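Tumor necrosis factor receptor superfamily member 16 (Rattus norvegicus, PDB 1SG1) probably acts as a low-affinity cell-surface receptor for nerve growth factor and other neurotrophins, binding them through its cysteine-rich extracellular repeats. Local coordinates at residues N42-D47 / E53-C58. Residues are numbered along the deposited sequence; the frame is centred on the assembly and turned at random.
Sequences NVTFSD and EPCKPC
Phe45 and Lys56 form the hydrogen-bonded pair of a two-strand antiparallel hairpin inside a cysteine-rich repeat of the TNF-receptor family. Two backbone bonds define the pair. Phe45 N reaches Lys56 O at 3.2 Å. The return bond, Lys56 N to Phe45 O, is 3.1 Å long and bent at the hydrogen. A third bond, Cys58 N to Val43 O, is nearly straight (174°). Thr44 and Pro57 form the adjacent non-hydrogen-bonded pair. Beside this pair, Thr44 CB meets Cys55 CB at 3.5 Å, while Thr44 OG1 turns to Leu40 N for its hydrogen bond.

The Phe45 side chain can be followed outward. CB leads to CG, which sits between the backbone N and the carbonyl carbon (chi1 68°), a torsion that swings the ring across to the partner strand. CD2 then lies 3.4 Å from Lys56 O and also meets Cys58 CA. Further out, CE2 shares Lys56 O with CD2, at 3.5 Å. CE2 also approaches Pro57 O at 3.6 Å, an edge contact near the ring plane, and CZ grazes Lys56 CB. Cys71 and Asp76 also touch this buried side chain. With an alanine at Phe45, the ring's place beside Cys58 is likely to be left as a gap and Lys56 CB without its aromatic neighbour.

Both cysteines of 53-58 tie the hairpin to its repeat, Cys55 through a disulfide to Cys39 and Cys58 through one to Cys71. Cys58 SG, 72° off the ring normal, makes an oblique sulfur-aromatic contact, with Phe45 CD2 3.9 Å from the sulfur.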
ATOM      1  N   ASN C  42      -1.994  -4.346 -17.923  1.00 36.66           N
ATOM      2  CA  ASN C  42      -1.161  -3.159 -17.974  1.00 36.40           C
ATOM      3  C   ASN C  42      -1.402  -2.314 -19.216  1.00 36.76           C
ATOM      4  O   ASN C  42      -0.921  -1.203 -19.301  1.00 37.47           O
ATOM      5  CB  ASN C  42       0.316  -3.520 -17.871  1.00 38.96           C
ATOM      6  CG  ASN C  42       1.186  -2.318 -17.580  1.00 33.94           C
ATOM      7  OD1 ASN C  42       0.823  -1.456 -16.786  1.00 31.19           O
ATOM      8  ND2 ASN C  42       2.351  -2.266 -18.211  1.00 34.50           N
ATOM      9  N   VAL C  43      -2.168  -2.820 -20.168  1.00 37.17           N
ATOM     10  CA  VAL C  43      -2.447  -2.052 -21.365  1.00 37.93           C
ATOM     11  C   VAL C  43      -3.914  -1.667 -21.553  1.00 38.00           C
ATOM     12  O   VAL C  43      -4.235  -0.525 -21.885  1.00 36.47           O
ATOM     13  CB  VAL C  43      -1.985  -2.815 -22.602  1.00 40.81           C
ATOM     14  CG1 VAL C  43      -2.309  -2.020 -23.851  1.00 43.05           C
ATOM     15  CG2 VAL C  43      -0.484  -3.065 -22.513  1.00 44.46           C
ATOM     16  N   THR C  44      -4.804  -2.626 -21.332  1.00 37.74           N
ATOM     17  CA  THR C  44      -6.234  -2.408 -21.528  1.00 36.52           C
ATOM     18  C   THR C  44      -7.070  -3.166 -20.518  1.00 37.05           C
ATOM     19  O   THR C  44      -6.714  -4.259 -20.065  1.00 35.37           O
ATOM     20  CB  THR C  44      -6.702  -2.874 -22.941  1.00 37.96           C
ATOM     21  OG1 THR C  44      -6.414  -4.272 -23.104  1.00 33.58           O
ATOM     22  CG2 THR C  44      -6.009  -2.061 -24.055  1.00 34.11           C
ATOM     23  N   PHE C  45      -8.221  -2.597 -20.204  1.00 34.60           N
ATOM     24  CA  PHE C  45      -9.121  -3.202 -19.239  1.00 31.97           C
ATOM     25  C   PHE C  45     -10.566  -3.041 -19.705  1.00 32.43           C
ATOM     26  O   PHE C  45     -10.879  -2.206 -20.557  1.00 30.43           O
ATOM     27  CB  PHE C  45      -8.942  -2.500 -17.887  1.00 29.36           C
ATOM     28  CG  PHE C  45      -9.427  -1.089 -17.892  1.00 26.33           C
ATOM     29  CD1 PHE C  45     -10.664  -0.758 -17.344  1.00 27.97           C
ATOM     30  CD2 PHE C  45      -8.698  -0.098 -18.544  1.00 25.52           C
ATOM     31  CE1 PHE C  45     -11.159   0.543 -17.457  1.00 28.01           C
ATOM     32  CE2 PHE C  45      -9.184   1.190 -18.660  1.00 22.13           C
ATOM     33  CZ  PHE C  45     -10.412   1.514 -18.121  1.00 26.17           C
ATOM     34  N   SER C  46     -11.436  -3.846 -19.115  1.00 32.78           N
ATOM     35  CA  SER C  46     -12.858  -3.807 -19.385  1.00 34.28           C
ATOM     36  C   SER C  46     -13.525  -4.137 -18.077  1.00 35.07           C
ATOM     37  O   SER C  46     -13.575  -5.293 -17.689  1.00 37.14           O
ATOM     38  CB  SER C  46     -13.267  -4.851 -20.430  1.00 35.96           C
ATOM     39  OG  SER C  46     -14.682  -4.845 -20.637  1.00 39.91           O
ATOM     40  N   ASP C  47     -14.030  -3.120 -17.393  1.00 38.45           N
ATOM     41  CA  ASP C  47     -14.711  -3.319 -16.115  1.00 39.59           C
ATOM     42  C   ASP C  47     -16.215  -3.397 -16.297  1.00 41.75           C
ATOM     43  O   ASP C  47     -16.950  -3.290 -15.319  1.00 43.31           O
ATOM     44  CB  ASP C  47     -14.416  -2.157 -15.174  1.00 40.19           C
ATOM     45  CG  ASP C  47     -14.914  -0.828 -15.719  1.00 36.63           C
ATOM     46  OD1 ASP C  47     -14.931   0.164 -14.960  1.00 37.28           O
ATOM     47  OD2 ASP C  47     -15.285  -0.777 -16.903  1.00 34.77           O
ATOM     48  N   GLU C  53     -18.935  -2.225 -25.780  1.00 63.08           N
ATOM     49  CA  GLU C  53     -17.719  -1.603 -25.270  1.00 62.01           C
ATOM     50  C   GLU C  53     -16.441  -2.404 -25.481  1.00 59.03           C
ATOM     51  O   GLU C  53     -16.348  -3.559 -25.074  1.00 57.37           O
ATOM     52  CB  GLU C  53     -17.894  -1.304 -23.787  1.00 65.41           C
ATOM     53  CG  GLU C  53     -18.933  -0.252 -23.542  1.00 69.68           C
ATOM     54  CD  GLU C  53     -18.518   1.075 -24.126  1.00 72.61           C
ATOM     55  OE1 GLU C  53     -17.624   1.720 -23.533  1.00 75.78           O
ATOM     56  OE2 GLU C  53     -19.070   1.466 -25.180  1.00 73.41           O
ATOM     57  N   PRO C  54     -15.429  -1.779 -26.110  1.00 56.07           N
ATOM     58  CA  PRO C  54     -14.121  -2.375 -26.408  1.00 55.29           C
ATOM     59  C   PRO C  54     -13.194  -2.195 -25.210  1.00 54.27           C
ATOM     60  O   PRO C  54     -13.531  -1.469 -24.285  1.00 53.18           O
ATOM     61  CB  PRO C  54     -13.654  -1.546 -27.586  1.00 54.46           C
ATOM     62  CG  PRO C  54     -14.078  -0.163 -27.145  1.00 52.81           C
ATOM     63  CD  PRO C  54     -15.492  -0.396 -26.625  1.00 54.79           C
ATOM     64  N   CYS C  55     -12.030  -2.834 -25.220  1.00 53.03           N
ATOM     65  CA  CYS C  55     -11.111  -2.653 -24.104  1.00 51.39           C
ATOM     66  C   CYS C  55     -10.601  -1.236 -24.175  1.00 50.64           C
ATOM     67  O   CYS C  55     -10.030  -0.826 -25.181  1.00 49.93           O
ATOM     68  CB  CYS C  55      -9.916  -3.607 -24.162  1.00 50.03           C
ATOM     69  SG  CYS C  55     -10.299  -5.370 -23.932  1.00 51.10           S
ATOM     70  N   LYS C  56     -10.808  -0.486 -23.100  1.00 49.71           N
ATOM     71  CA  LYS C  56     -10.355   0.892 -23.049  1.00 47.77           C
ATOM     72  C   LYS C  56      -8.904   0.977 -22.586  1.00 45.03           C
ATOM     73  O   LYS C  56      -8.394   0.101 -21.876  1.00 43.98           O
ATOM     74  CB  LYS C  56     -11.221   1.707 -22.101  1.00 49.54           C
ATOM     75  CG  LYS C  56     -12.676   1.784 -22.474  1.00 49.90           C
ATOM     76  CD  LYS C  56     -13.430   2.516 -21.385  1.00 54.34           C
ATOM     77  CE  LYS C  56     -12.865   3.917 -21.163  1.00 56.17           C
ATOM     78  NZ  LYS C  56     -12.911   4.758 -22.396  1.00 57.58           N
ATOM     79  N   PRO C  57      -8.221   2.039 -23.004  1.00 42.61           N
ATOM     80  CA  PRO C  57      -6.827   2.251 -22.637  1.00 41.50           C
ATOM     81  C   PRO C  57      -6.660   2.596 -21.152  1.00 40.87           C
ATOM     82  O   PRO C  57      -7.274   3.534 -20.638  1.00 38.08           O
ATOM     83  CB  PRO C  57      -6.399   3.384 -23.567  1.00 43.15           C
ATOM     84  CG  PRO C  57      -7.681   4.166 -23.755  1.00 43.42           C
ATOM     85  CD  PRO C  57      -8.695   3.070 -23.944  1.00 41.66           C
ATOM     86  N   CYS C  58      -5.825   1.811 -20.477  1.00 39.69           N
ATOM     87  CA  CYS C  58      -5.542   1.999 -19.070  1.00 38.20           C
ATOM     88  C   CYS C  58      -5.051   3.402 -18.873  1.00 36.05           C
ATOM     89  O   CYS C  58      -4.203   3.852 -19.634  1.00 34.78           O
ATOM     90  CB  CYS C  58      -4.428   1.077 -18.631  1.00 38.49           C
ATOM     91  SG  CYS C  58      -4.830  -0.674 -18.485  1.00 41.10           S
TER
HETATM   92  O   HOH W   1     -14.672  -2.236 -22.083  1.00 43.46           O